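Local atomic coordinates of gdp-l-fucose synthetase (Naegleria fowleri, PDB entry 6AQZ), a protein that binds NADP and probably makes GDP-L-fucose by epimerising and then reducing GDP-4-keto-6-deoxymannose. Residues Trp171-Ala176 against Cys183-Val188; Phe252-Gln255 against Pro259-Leu262; Lys280-Phe285 against Glu327-Phe332. All coordinates share one frame; numbering follows the deposited sequence.

The three contacts follow one another along the chain, each closing before the next opens. Contacts 1 and 2 are neighbours, with centres about 13 Å apart, and both reach the mixed, largely parallel sheet of the Rossmann-type nucleotide-binding fold. Helix 156-179 packs on strand 184-194 in contact 1, and Y254, just after helix 240-253, meets strand 260-262 in contact 2; the two strands are paired in parallel. Contact 3 joins helices 272-283 and 321-335 on the opposite side of the chain's centre from contact 1; the centres of contacts 1 and 3 lie about 41 Å apart. Together they sample the dinucleotide-binding core and the smaller C-terminal part, which in this family usually carries substrate-binding elements.

Contact 1 of 3, residues Trp171-Ala176 against Cys183-Val188; sequences WYNEKA and CLFTSV
N173 and F185 bury the most surface here, and they meet through the two ends of one amide. The carboxamide of N173 reads the backbone of F185. F185 N donates to N173 OD1 at 2.8 Å, in a bond visibly bent at the hydrogen. In return N173 ND2 donates to F185 O at 3.0 Å, along a nearly straight line (172°). Both bonds use a lone pair in the carbonyl plane of the acceptor, and F185 O lies almost in the amide plane of N173, which fixes the rotation of the group. With CG beside its backbone N (chi1 -71°), N173 reaches from the helix flank to the strand.

The ring of F185 presents its edge to N173 OD1, 3.4 Å from F185 CD1, and one face to Y172. There Y172 CB stands 3.7 Å from F185 CE1, offset toward the rim, in a CH-pi contact. The two aromatic planes are close to parallel but slid so far apart that they barely overlap; Y172 OH is hydrogen-bonded to T114 OG1 on helix 98-118. A turn farther along helix 156-179, A176 CB packs 4.0 Å from C183 CB.

E257 takes a second hydrogen bond from N173 ND2, so the buried amide grips both a backbone and an acidic side chain. By pairing with both the N-H and the C=O of F185, the amide would hold helix and strand in one register, with Y172 CB on the ring face.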
ATOM      1  N   TRP A 171      -5.455  -2.969 -11.222  1.00 41.91           N
ATOM      2  CA  TRP A 171      -5.400  -1.694 -11.924  1.00 43.68           C
ATOM      3  C   TRP A 171      -4.816  -1.862 -13.326  1.00 41.38           C
ATOM      4  O   TRP A 171      -5.290  -1.234 -14.276  1.00 48.94           O
ATOM      5  CB  TRP A 171      -4.579  -0.702 -11.096  1.00 43.41           C
ATOM      6  CG  TRP A 171      -5.229  -0.375  -9.791  1.00 40.71           C
ATOM      7  CD1 TRP A 171      -6.573  -0.308  -9.550  1.00 40.13           C
ATOM      8  CD2 TRP A 171      -4.581  -0.096  -8.537  1.00 42.05           C
ATOM      9  NE1 TRP A 171      -6.800   0.012  -8.237  1.00 43.52           N
ATOM     10  CE2 TRP A 171      -5.601   0.153  -7.590  1.00 43.17           C
ATOM     11  CE3 TRP A 171      -3.246  -0.033  -8.124  1.00 48.52           C
ATOM     12  CZ2 TRP A 171      -5.331   0.473  -6.262  1.00 43.82           C
ATOM     13  CZ3 TRP A 171      -2.977   0.277  -6.801  1.00 49.21           C
ATOM     14  CH2 TRP A 171      -4.017   0.525  -5.885  1.00 47.45           C
ATOM     15  N   TYR A 172      -3.816  -2.733 -13.489  1.00 40.56           N
ATOM     16  CA  TYR A 172      -3.314  -2.969 -14.841  1.00 39.52           C
ATOM     17  C   TYR A 172      -4.323  -3.737 -15.690  1.00 41.91           C
ATOM     18  O   TYR A 172      -4.353  -3.551 -16.910  1.00 41.51           O
ATOM     19  CB  TYR A 172      -1.969  -3.710 -14.837  1.00 42.07           C
ATOM     20  CG  TYR A 172      -0.784  -2.768 -14.865  1.00 43.44           C
ATOM     21  CD1 TYR A 172      -0.688  -1.779 -15.840  1.00 39.19           C
ATOM     22  CD2 TYR A 172       0.253  -2.880 -13.931  1.00 38.05           C
ATOM     23  CE1 TYR A 172       0.388  -0.923 -15.873  1.00 41.22           C
ATOM     24  CE2 TYR A 172       1.336  -2.026 -13.960  1.00 35.39           C
ATOM     25  CZ  TYR A 172       1.399  -1.062 -14.934  1.00 41.06           C
ATOM     26  OH  TYR A 172       2.473  -0.219 -14.957  1.00 46.79           O
ATOM     27  N   ASN A 173      -5.159  -4.593 -15.083  1.00 40.17           N
ATOM     28  CA  ASN A 173      -6.248  -5.188 -15.856  1.00 36.76           C
ATOM     29  C   ASN A 173      -7.209  -4.110 -16.340  1.00 40.11           C
ATOM     30  O   ASN A 173      -7.632  -4.132 -17.503  1.00 48.94           O
ATOM     31  CB  ASN A 173      -6.996  -6.251 -15.040  1.00 39.48           C
ATOM     32  CG  ASN A 173      -6.153  -7.539 -14.813  1.00 43.25           C
ATOM     33  OD1 ASN A 173      -5.289  -7.890 -15.622  1.00 48.10           O
ATOM     34  ND2 ASN A 173      -6.418  -8.235 -13.702  1.00 36.29           N
ATOM     35  N   GLU A 174      -7.526  -3.124 -15.479  1.00 47.04           N
ATOM     36  CA  GLU A 174      -8.399  -2.016 -15.897  1.00 51.26           C
ATOM     37  C   GLU A 174      -7.794  -1.258 -17.065  1.00 46.08           C
ATOM     38  O   GLU A 174      -8.489  -0.935 -18.030  1.00 55.39           O
ATOM     39  CB  GLU A 174      -8.665  -1.044 -14.749  1.00 56.34           C
ATOM     40  CG  GLU A 174      -9.627  -1.515 -13.678  1.00 62.48           C
ATOM     41  CD  GLU A 174      -9.869  -0.440 -12.627  1.00 74.73           C
ATOM     42  OE1 GLU A 174      -9.958   0.757 -12.990  1.00 80.50           O
ATOM     43  OE2 GLU A 174      -9.928  -0.789 -11.426  1.00 80.00           O
ATOM     44  N   LYS A 175      -6.490  -0.985 -17.009  1.00 47.19           N
ATOM     45  CA  LYS A 175      -5.855  -0.300 -18.130  1.00 50.08           C
ATOM     46  C   LYS A 175      -5.889  -1.160 -19.397  1.00 53.37           C
ATOM     47  O   LYS A 175      -6.189  -0.656 -20.485  1.00 56.92           O
ATOM     48  CB  LYS A 175      -4.426   0.088 -17.754  1.00 46.88           C
ATOM     49  CG  LYS A 175      -3.717   0.910 -18.811  1.00 53.73           C
ATOM     50  CD  LYS A 175      -2.316   1.289 -18.361  1.00 54.20           C
ATOM     51  CE  LYS A 175      -1.624   2.168 -19.374  1.00 64.70           C
ATOM     52  NZ  LYS A 175      -0.331   2.693 -18.860  1.00 72.57           N
ATOM     53  N   ALA A 176      -5.614  -2.466 -19.276  1.00 55.55           N
ATOM     54  CA  ALA A 176      -5.621  -3.326 -20.462  1.00 56.63           C
ATOM     55  C   ALA A 176      -6.998  -3.357 -21.110  1.00 56.52           C
ATOM     56  O   ALA A 176      -7.119  -3.254 -22.333  1.00 58.56           O
ATOM     57  CB  ALA A 176      -5.157  -4.743 -20.115  1.00 49.28           C
ATOM     58  N   CYS A 183      -3.963  -8.433 -21.832  1.00 56.80           N
ATOM     59  CA  CYS A 183      -3.059  -8.655 -20.710  1.00 53.56           C
ATOM     60  C   CYS A 183      -3.885  -9.039 -19.501  1.00 55.96           C
ATOM     61  O   CYS A 183      -4.763  -8.278 -19.084  1.00 61.61           O
ATOM     62  CB  CYS A 183      -2.239  -7.407 -20.391  1.00 50.18           C
ATOM     63  SG  CYS A 183      -1.043  -7.016 -21.632  1.00 63.45           S
ATOM     64  N   LEU A 184      -3.598 -10.204 -18.933  1.00 50.87           N
ATOM     65  CA  LEU A 184      -4.256 -10.646 -17.716  1.00 51.85           C
ATOM     66  C   LEU A 184      -3.224 -10.710 -16.597  1.00 49.39           C
ATOM     67  O   LEU A 184      -2.111 -11.226 -16.783  1.00 55.18           O
ATOM     68  CB  LEU A 184      -4.945 -11.998 -17.914  1.00 52.27           C
ATOM     69  CG  LEU A 184      -5.695 -12.514 -16.673  1.00 53.40           C
ATOM     70  CD1 LEU A 184      -6.704 -11.478 -16.144  1.00 46.32           C
ATOM     71  CD2 LEU A 184      -6.376 -13.853 -16.940  1.00 52.69           C
ATOM     72  N   PHE A 185      -3.599 -10.172 -15.447  1.00 44.42           N
ATOM     73  CA  PHE A 185      -2.804 -10.194 -14.224  1.00 42.98           C
ATOM     74  C   PHE A 185      -3.608 -10.927 -13.170  1.00 41.75           C
ATOM     75  O   PHE A 185      -4.761 -10.570 -12.911  1.00 51.37           O
ATOM     76  CB  PHE A 185      -2.468  -8.767 -13.746  1.00 38.92           C
ATOM     77  CG  PHE A 185      -1.499  -8.041 -14.636  1.00 39.36           C
ATOM     78  CD1 PHE A 185      -1.926  -7.442 -15.799  1.00 38.23           C
ATOM     79  CD2 PHE A 185      -0.161  -7.947 -14.292  1.00 38.20           C
ATOM     80  CE1 PHE A 185      -1.041  -6.796 -16.619  1.00 41.41           C
ATOM     81  CE2 PHE A 185       0.741  -7.286 -15.108  1.00 40.00           C
ATOM     82  CZ  PHE A 185       0.315  -6.710 -16.261  1.00 45.49           C
ATOM     83  N   THR A 186      -3.024 -11.954 -12.575  1.00 39.09           N
ATOM     84  CA  THR A 186      -3.667 -12.607 -11.445  1.00 40.93           C
ATOM     85  C   THR A 186      -2.569 -13.065 -10.479  1.00 42.29           C
ATOM     86  O   THR A 186      -1.399 -12.701 -10.622  1.00 38.22           O
ATOM     87  CB  THR A 186      -4.584 -13.734 -11.916  1.00 38.59           C
ATOM     88  OG1 THR A 186      -5.284 -14.263 -10.789  1.00 39.75           O
ATOM     89  CG2 THR A 186      -3.791 -14.839 -12.604  1.00 38.59           C
ATOM     90  N   SER A 187      -2.948 -13.830  -9.457  1.00 37.80           N
ATOM     91  CA  SER A 187      -1.987 -14.184  -8.432  1.00 37.43           C
ATOM     92  C   SER A 187      -2.441 -15.445  -7.728  1.00 36.31           C
ATOM     93  O   SER A 187      -3.613 -15.808  -7.768  1.00 39.13           O
ATOM     94  CB  SER A 187      -1.832 -13.064  -7.414  1.00 38.75           C
ATOM     95  OG  SER A 187      -3.041 -12.973  -6.705  1.00 37.48           O
ATOM     96  N   VAL A 188      -1.496 -16.078  -7.048  1.00 42.05           N
ATOM     97  CA  VAL A 188      -1.752 -17.253  -6.231  1.00 31.77           C
ATOM     98  C   VAL A 188      -1.326 -16.943  -4.814  1.00 33.59           C
ATOM     99  O   VAL A 188      -0.454 -16.099  -4.578  1.00 36.57           O
ATOM    100  CB  VAL A 188      -0.999 -18.515  -6.728  1.00 32.07           C
ATOM    101  CG1 VAL A 188      -1.390 -18.852  -8.123  1.00 32.34           C
ATOM    102  CG2 VAL A 188       0.526 -18.323  -6.591  1.00 36.42           C
TER

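Contact 2 of 3, residues Phe252-Gln255 against Pro259-Leu262; sequences FNYQ and PIML
Apolar contact between Y254 and I260 dominates this junction. The gamma methyl CG2 of I260 sits over one face of the Y254 ring, off centre toward the rim, in a CH-pi contact: the methyl carbon I260 CG2 is 4.2 Å from the ring centroid and 25° off the normal. Its nearest ring atom is Y254 CE2, at 3.9 Å. I260 CB follows toward the phenolic end, 3.8 Å from Y254 CZ, as the two side chains run past each other in opposite directions. The ring reaches this position because CG of Y254 is anti to the backbone N (chi1 -170°), which carries it away from the helix end toward the strand.

Polar interactions are made with residues around the pair. Y254 OH passes P259 O at 3.9 Å, too far for a bond, and is instead hydrogen-bonded to E258 O and to K308 NZ, a lysine that also bonds P259 O and so links the phenol with the start of the strand segment.

Y254 is the first residue to leave helical geometry after helix 240-253, and strand 260-262 then runs parallel to strand 184-194, with backbone bonds from I260 to S187 and I189. This passage from helix through a short turn to a parallel strand is characteristic of the Rossmann-type fold of the NAD-dependent epimerase/dehydratase family; in this protein the Y254-I260 contact packs the connection.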
ATOM      1  N   PHE A 252      -2.281 -22.131 -17.009  1.00 46.24           N
ATOM      2  CA  PHE A 252      -2.912 -22.722 -18.178  1.00 44.51           C
ATOM      3  C   PHE A 252      -4.408 -22.443 -18.242  1.00 45.10           C
ATOM      4  O   PHE A 252      -4.967 -22.394 -19.339  1.00 41.78           O
ATOM      5  CB  PHE A 252      -2.702 -24.236 -18.185  1.00 52.62           C
ATOM      6  CG  PHE A 252      -1.272 -24.652 -18.372  1.00 62.89           C
ATOM      7  CD1 PHE A 252      -0.377 -23.845 -19.045  1.00 66.89           C
ATOM      8  CD2 PHE A 252      -0.825 -25.857 -17.860  1.00 66.41           C
ATOM      9  CE1 PHE A 252       0.932 -24.240 -19.221  1.00 69.07           C
ATOM     10  CE2 PHE A 252       0.492 -26.252 -18.023  1.00 71.11           C
ATOM     11  CZ  PHE A 252       1.373 -25.434 -18.702  1.00 70.79           C
ATOM     12  N   ASN A 253      -5.067 -22.300 -17.091  1.00 39.38           N
ATOM     13  CA  ASN A 253      -6.516 -22.410 -17.043  1.00 51.89           C
ATOM     14  C   ASN A 253      -7.228 -21.213 -16.408  1.00 50.69           C
ATOM     15  O   ASN A 253      -8.371 -20.935 -16.754  1.00 55.37           O
ATOM     16  CB  ASN A 253      -6.908 -23.693 -16.293  1.00 40.30           C
ATOM     17  CG  ASN A 253      -6.414 -24.952 -16.986  1.00 48.28           C
ATOM     18  OD1 ASN A 253      -6.996 -25.380 -17.975  1.00 56.21           O
ATOM     19  ND2 ASN A 253      -5.324 -25.557 -16.461  1.00 46.40           N
ATOM     20  N   TYR A 254      -6.580 -20.506 -15.491  1.00 45.58           N
ATOM     21  CA  TYR A 254      -7.273 -19.592 -14.587  1.00 45.46           C
ATOM     22  C   TYR A 254      -7.307 -18.181 -15.162  1.00 54.25           C
ATOM     23  O   TYR A 254      -6.252 -17.584 -15.418  1.00 52.66           O
ATOM     24  CB  TYR A 254      -6.597 -19.619 -13.226  1.00 40.04           C
ATOM     25  CG  TYR A 254      -7.309 -18.917 -12.112  1.00 42.20           C
ATOM     26  CD1 TYR A 254      -8.529 -19.393 -11.629  1.00 39.02           C
ATOM     27  CD2 TYR A 254      -6.718 -17.840 -11.461  1.00 46.74           C
ATOM     28  CE1 TYR A 254      -9.168 -18.766 -10.567  1.00 39.31           C
ATOM     29  CE2 TYR A 254      -7.340 -17.218 -10.402  1.00 44.07           C
ATOM     30  CZ  TYR A 254      -8.559 -17.674  -9.953  1.00 40.99           C
ATOM     31  OH  TYR A 254      -9.156 -17.041  -8.891  1.00 42.35           O
ATOM     32  N   GLN A 255      -8.526 -17.656 -15.350  1.00 49.67           N
ATOM     33  CA  GLN A 255      -8.770 -16.377 -16.005  1.00 49.25           C
ATOM     34  C   GLN A 255      -9.151 -15.271 -15.043  1.00 50.68           C
ATOM     35  O   GLN A 255      -9.244 -14.123 -15.464  1.00 58.59           O
ATOM     36  CB  GLN A 255      -9.904 -16.508 -17.037  1.00 46.30           C
ATOM     37  CG  GLN A 255      -9.536 -17.221 -18.283  1.00 47.76           C
ATOM     38  CD  GLN A 255     -10.699 -17.400 -19.199  1.00 54.95           C
ATOM     39  OE1 GLN A 255     -11.847 -17.474 -18.757  1.00 59.46           O
ATOM     40  NE2 GLN A 255     -10.423 -17.486 -20.488  1.00 56.82           N
ATOM     41  N   PRO A 259      -7.092 -13.569  -6.493  1.00 47.47           N
ATOM     42  CA  PRO A 259      -6.066 -14.559  -6.121  1.00 38.98           C
ATOM     43  C   PRO A 259      -6.723 -15.886  -5.810  1.00 39.04           C
ATOM     44  O   PRO A 259      -7.874 -15.939  -5.387  1.00 45.63           O
ATOM     45  CB  PRO A 259      -5.406 -13.954  -4.879  1.00 45.03           C
ATOM     46  CG  PRO A 259      -6.384 -12.932  -4.357  1.00 43.56           C
ATOM     47  CD  PRO A 259      -7.162 -12.438  -5.546  1.00 43.01           C
ATOM     48  N   ILE A 260      -6.003 -16.971  -6.071  1.00 37.10           N
ATOM     49  CA  ILE A 260      -6.475 -18.314  -5.743  1.00 33.47           C
ATOM     50  C   ILE A 260      -5.486 -18.917  -4.762  1.00 41.80           C
ATOM     51  O   ILE A 260      -4.276 -18.902  -5.004  1.00 44.05           O
ATOM     52  CB  ILE A 260      -6.641 -19.197  -6.994  1.00 32.91           C
ATOM     53  CG1 ILE A 260      -7.110 -20.592  -6.603  1.00 38.63           C
ATOM     54  CG2 ILE A 260      -5.355 -19.302  -7.815  1.00 32.63           C
ATOM     55  CD1 ILE A 260      -7.438 -21.483  -7.820  1.00 34.61           C
ATOM     56  N   MET A 261      -5.995 -19.424  -3.646  1.00 33.27           N
ATOM     57  CA  MET A 261      -5.107 -20.032  -2.675  1.00 41.00           C
ATOM     58  C   MET A 261      -4.586 -21.393  -3.106  1.00 41.35           C
ATOM     59  O   MET A 261      -5.303 -22.206  -3.690  1.00 38.14           O
ATOM     60  CB  MET A 261      -5.781 -20.118  -1.334  1.00 38.24           C
ATOM     61  CG  MET A 261      -5.659 -18.745  -0.823  1.00 58.37           C
ATOM     62  SD  MET A 261      -5.466 -18.733   0.904  1.00 62.74           S
ATOM     63  CE  MET A 261      -7.221 -18.508   1.247  1.00 53.97           C
ATOM     64  N   LEU A 262      -3.311 -21.617  -2.818  1.00 43.34           N
ATOM     65  CA  LEU A 262      -2.665 -22.910  -3.029  1.00 41.55           C
ATOM     66  C   LEU A 262      -2.344 -23.467  -1.650  1.00 39.71           C
ATOM     67  O   LEU A 262      -1.383 -23.035  -1.008  1.00 40.46           O
ATOM     68  CB  LEU A 262      -1.409 -22.745  -3.869  1.00 43.36           C
ATOM     69  CG  LEU A 262      -1.482 -21.964  -5.190  1.00 42.02           C
ATOM     70  CD1 LEU A 262      -0.146 -22.076  -5.961  1.00 43.01           C
ATOM     71  CD2 LEU A 262      -2.650 -22.410  -6.042  1.00 33.68           C
TER

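Contact 3 of 3, residues Lys280-Phe285 against Glu327-Phe332; sequences KDAFNF and ETVQWF
The ring of F283 receives V329 on one face and F332 at its edge. V329 CG1 stands over the ring centre, 3.6 Å from the centroid and only 3° off the normal, so that this single methyl touches all six ring carbons at nearly equal range, a centred CH-pi contact. At the rim, F283 CZ lies 3.8 Å from F332 CD2. Each of these atoms is close to the plane of the other ring, so the two phenylalanines meet edge to edge without either covering a face of the other.

The second methyl of V329 is used as well. Its CG2 reaches the border of the same ring at F283 CE2, 3.8 Å away, and also packs 3.9 Å from A282 CB. The valine straddles two consecutive residues in this way because CG1 lies anti to its backbone N (chi1 168°) while CG2 takes the place beside that N. A282 O also lies 3.8 Å from V329 CG1. The interface is wholly apolar in its side chains, and the nearest CA atoms, those of A282 and V329, are 6.7 Å apart, a close approach consistent with the small side chain of A282.

N284, with positive phi, leaves the helical path. Helix 207-221 also touches this site, through C215 on F283 and a hydrogen bond from Q219 to F283 O, while L333, also on helix 321-335, packs against F283 too. F200, in a loop, stacks on the F332 ring, so the contact lies among helices 207-221, 272-283 and 321-335.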
ATOM      1  N   LYS A 280      12.192 -36.793  11.613  1.00 70.63           N
ATOM      2  CA  LYS A 280      13.024 -37.707  12.377  1.00 70.59           C
ATOM      3  C   LYS A 280      13.139 -39.047  11.658  1.00 73.31           C
ATOM      4  O   LYS A 280      14.248 -39.521  11.389  1.00 72.35           O
ATOM      5  CB  LYS A 280      12.449 -37.879  13.787  1.00 67.66           C
ATOM      6  CG  LYS A 280      13.196 -38.920  14.601  1.00 68.83           C
ATOM      7  CD  LYS A 280      12.588 -39.169  15.974  1.00 69.16           C
ATOM      8  CE  LYS A 280      13.154 -40.468  16.539  1.00 73.41           C
ATOM      9  NZ  LYS A 280      13.096 -40.511  18.016  1.00 80.05           N
ATOM     10  N   ASP A 281      11.998 -39.630  11.263  1.00 70.56           N
ATOM     11  CA  ASP A 281      12.006 -40.953  10.653  1.00 71.78           C
ATOM     12  C   ASP A 281      12.475 -40.957   9.207  1.00 71.94           C
ATOM     13  O   ASP A 281      12.726 -42.043   8.671  1.00 79.14           O
ATOM     14  CB  ASP A 281      10.605 -41.567  10.698  1.00 74.56           C
ATOM     15  CG  ASP A 281      10.112 -41.797  12.097  1.00 84.83           C
ATOM     16  OD1 ASP A 281      10.944 -42.112  12.976  1.00 87.70           O
ATOM     17  OD2 ASP A 281       8.889 -41.664  12.314  1.00 90.14           O
ATOM     18  N   ALA A 282      12.730 -39.795   8.604  1.00 66.06           N
ATOM     19  CA  ALA A 282      13.210 -39.765   7.228  1.00 55.06           C
ATOM     20  C   ALA A 282      14.722 -39.641   7.176  1.00 66.80           C
ATOM     21  O   ALA A 282      15.348 -40.117   6.226  1.00 66.02           O
ATOM     22  CB  ALA A 282      12.587 -38.600   6.449  1.00 53.38           C
ATOM     23  N   PHE A 283      15.311 -39.053   8.212  1.00 62.35           N
ATOM     24  CA  PHE A 283      16.745 -39.085   8.405  1.00 62.11           C
ATOM     25  C   PHE A 283      17.208 -40.390   9.031  1.00 63.28           C
ATOM     26  O   PHE A 283      18.416 -40.656   9.026  1.00 58.98           O
ATOM     27  CB  PHE A 283      17.164 -37.924   9.303  1.00 59.65           C
ATOM     28  CG  PHE A 283      17.429 -36.649   8.570  1.00 61.00           C
ATOM     29  CD1 PHE A 283      18.604 -36.476   7.859  1.00 61.25           C
ATOM     30  CD2 PHE A 283      16.502 -35.609   8.600  1.00 56.39           C
ATOM     31  CE1 PHE A 283      18.854 -35.287   7.197  1.00 59.96           C
ATOM     32  CE2 PHE A 283      16.743 -34.428   7.936  1.00 52.77           C
ATOM     33  CZ  PHE A 283      17.920 -34.265   7.231  1.00 56.31           C
ATOM     34  N   ASN A 284      16.265 -41.220   9.498  1.00 63.74           N
ATOM     35  CA  ASN A 284      16.554 -42.389  10.329  1.00 73.27           C
ATOM     36  C   ASN A 284      17.307 -41.978  11.590  1.00 74.07           C
ATOM     37  O   ASN A 284      18.247 -42.648  12.026  1.00 77.39           O
ATOM     38  CB  ASN A 284      17.313 -43.465   9.551  1.00 81.08           C
ATOM     39  CG  ASN A 284      16.473 -44.083   8.456  1.00 83.67           C
ATOM     40  OD1 ASN A 284      15.296 -44.400   8.660  1.00 91.53           O
ATOM     41  ND2 ASN A 284      17.064 -44.247   7.284  1.00 79.70           N
ATOM     42  N   PHE A 285      16.903 -40.847  12.164  1.00 69.49           N
ATOM     43  CA  PHE A 285      17.507 -40.377  13.400  1.00 72.16           C
ATOM     44  C   PHE A 285      17.014 -41.208  14.581  1.00 76.58           C
ATOM     45  O   PHE A 285      15.805 -41.304  14.819  1.00 78.06           O
ATOM     46  CB  PHE A 285      17.187 -38.901  13.601  1.00 71.17           C
ATOM     47  CG  PHE A 285      17.743 -38.323  14.863  1.00 78.49           C
ATOM     48  CD1 PHE A 285      19.104 -38.074  14.987  1.00 80.63           C
ATOM     49  CD2 PHE A 285      16.902 -37.983  15.912  1.00 79.97           C
ATOM     50  CE1 PHE A 285      19.615 -37.525  16.146  1.00 83.59           C
ATOM     51  CE2 PHE A 285      17.406 -37.433  17.073  1.00 81.52           C
ATOM     52  CZ  PHE A 285      18.763 -37.198  17.193  1.00 81.88           C
ATOM     53  N   GLU A 327      11.503 -37.211   0.081  1.00 57.42           N
ATOM     54  CA  GLU A 327      12.136 -36.672  -1.121  1.00 59.95           C
ATOM     55  C   GLU A 327      12.956 -35.427  -0.793  1.00 57.93           C
ATOM     56  O   GLU A 327      14.058 -35.237  -1.320  1.00 62.33           O
ATOM     57  CB  GLU A 327      11.081 -36.356  -2.191  1.00 59.13           C
ATOM     58  CG  GLU A 327      10.538 -37.593  -2.915  1.00 55.92           C
ATOM     59  CD  GLU A 327       9.488 -37.308  -3.998  1.00 61.12           C
ATOM     60  OE1 GLU A 327       9.195 -36.122  -4.325  1.00 49.91           O
ATOM     61  OE2 GLU A 327       8.945 -38.308  -4.528  1.00 62.85           O
ATOM     62  N   THR A 328      12.451 -34.579   0.096  1.00 56.33           N
ATOM     63  CA  THR A 328      13.212 -33.389   0.457  1.00 58.90           C
ATOM     64  C   THR A 328      14.461 -33.751   1.267  1.00 52.56           C
ATOM     65  O   THR A 328      15.556 -33.242   0.990  1.00 50.18           O
ATOM     66  CB  THR A 328      12.310 -32.419   1.226  1.00 59.42           C
ATOM     67  OG1 THR A 328      11.146 -32.129   0.434  1.00 61.65           O
ATOM     68  CG2 THR A 328      13.057 -31.120   1.531  1.00 52.15           C
ATOM     69  N   VAL A 329      14.319 -34.648   2.250  1.00 48.97           N
ATOM     70  CA  VAL A 329      15.462 -35.073   3.054  1.00 52.95           C
ATOM     71  C   VAL A 329      16.524 -35.722   2.176  1.00 54.36           C
ATOM     72  O   VAL A 329      17.717 -35.422   2.304  1.00 55.90           O
ATOM     73  CB  VAL A 329      15.009 -36.015   4.188  1.00 52.82           C
ATOM     74  CG1 VAL A 329      16.211 -36.685   4.828  1.00 54.84           C
ATOM     75  CG2 VAL A 329      14.222 -35.270   5.239  1.00 48.37           C
ATOM     76  N   GLN A 330      16.111 -36.598   1.252  1.00 65.37           N
ATOM     77  CA  GLN A 330      17.085 -37.229   0.358  1.00 66.81           C
ATOM     78  C   GLN A 330      17.798 -36.179  -0.482  1.00 67.99           C
ATOM     79  O   GLN A 330      19.010 -36.267  -0.695  1.00 71.07           O
ATOM     80  CB  GLN A 330      16.420 -38.277  -0.538  1.00 59.84           C
ATOM     81  N   TRP A 331      17.059 -35.172  -0.963  1.00 64.32           N
ATOM     82  CA  TRP A 331      17.702 -34.069  -1.674  1.00 58.20           C
ATOM     83  C   TRP A 331      18.699 -33.361  -0.772  1.00 56.30           C
ATOM     84  O   TRP A 331      19.797 -32.994  -1.204  1.00 63.30           O
ATOM     85  CB  TRP A 331      16.657 -33.061  -2.193  1.00 53.41           C
ATOM     86  CG  TRP A 331      17.327 -31.915  -2.904  1.00 53.34           C
ATOM     87  CD1 TRP A 331      17.599 -31.820  -4.235  1.00 50.06           C
ATOM     88  CD2 TRP A 331      17.856 -30.725  -2.302  1.00 51.52           C
ATOM     89  NE1 TRP A 331      18.270 -30.652  -4.497  1.00 61.78           N
ATOM     90  CE2 TRP A 331      18.438 -29.962  -3.327  1.00 56.33           C
ATOM     91  CE3 TRP A 331      17.893 -30.236  -0.998  1.00 47.20           C
ATOM     92  CZ2 TRP A 331      19.042 -28.730  -3.087  1.00 55.26           C
ATOM     93  CZ3 TRP A 331      18.515 -29.032  -0.760  1.00 49.24           C
ATOM     94  CH2 TRP A 331      19.068 -28.285  -1.795  1.00 55.47           C
ATOM     95  N   PHE A 332      18.319 -33.145   0.482  1.00 50.54           N
ATOM     96  CA  PHE A 332      19.160 -32.407   1.408  1.00 52.06           C
ATOM     97  C   PHE A 332      20.448 -33.164   1.710  1.00 56.54           C
ATOM     98  O   PHE A 332      21.536 -32.574   1.709  1.00 52.67           O
ATOM     99  CB  PHE A 332      18.356 -32.130   2.681  1.00 49.94           C
ATOM    100  CG  PHE A 332      19.017 -31.193   3.631  1.00 54.92           C
ATOM    101  CD1 PHE A 332      19.457 -29.952   3.208  1.00 64.03           C
ATOM    102  CD2 PHE A 332      19.160 -31.529   4.965  1.00 58.07           C
ATOM    103  CE1 PHE A 332      20.059 -29.067   4.105  1.00 65.86           C
ATOM    104  CE2 PHE A 332      19.748 -30.648   5.861  1.00 63.17           C
ATOM    105  CZ  PHE A 332      20.193 -29.416   5.431  1.00 64.26           C
TER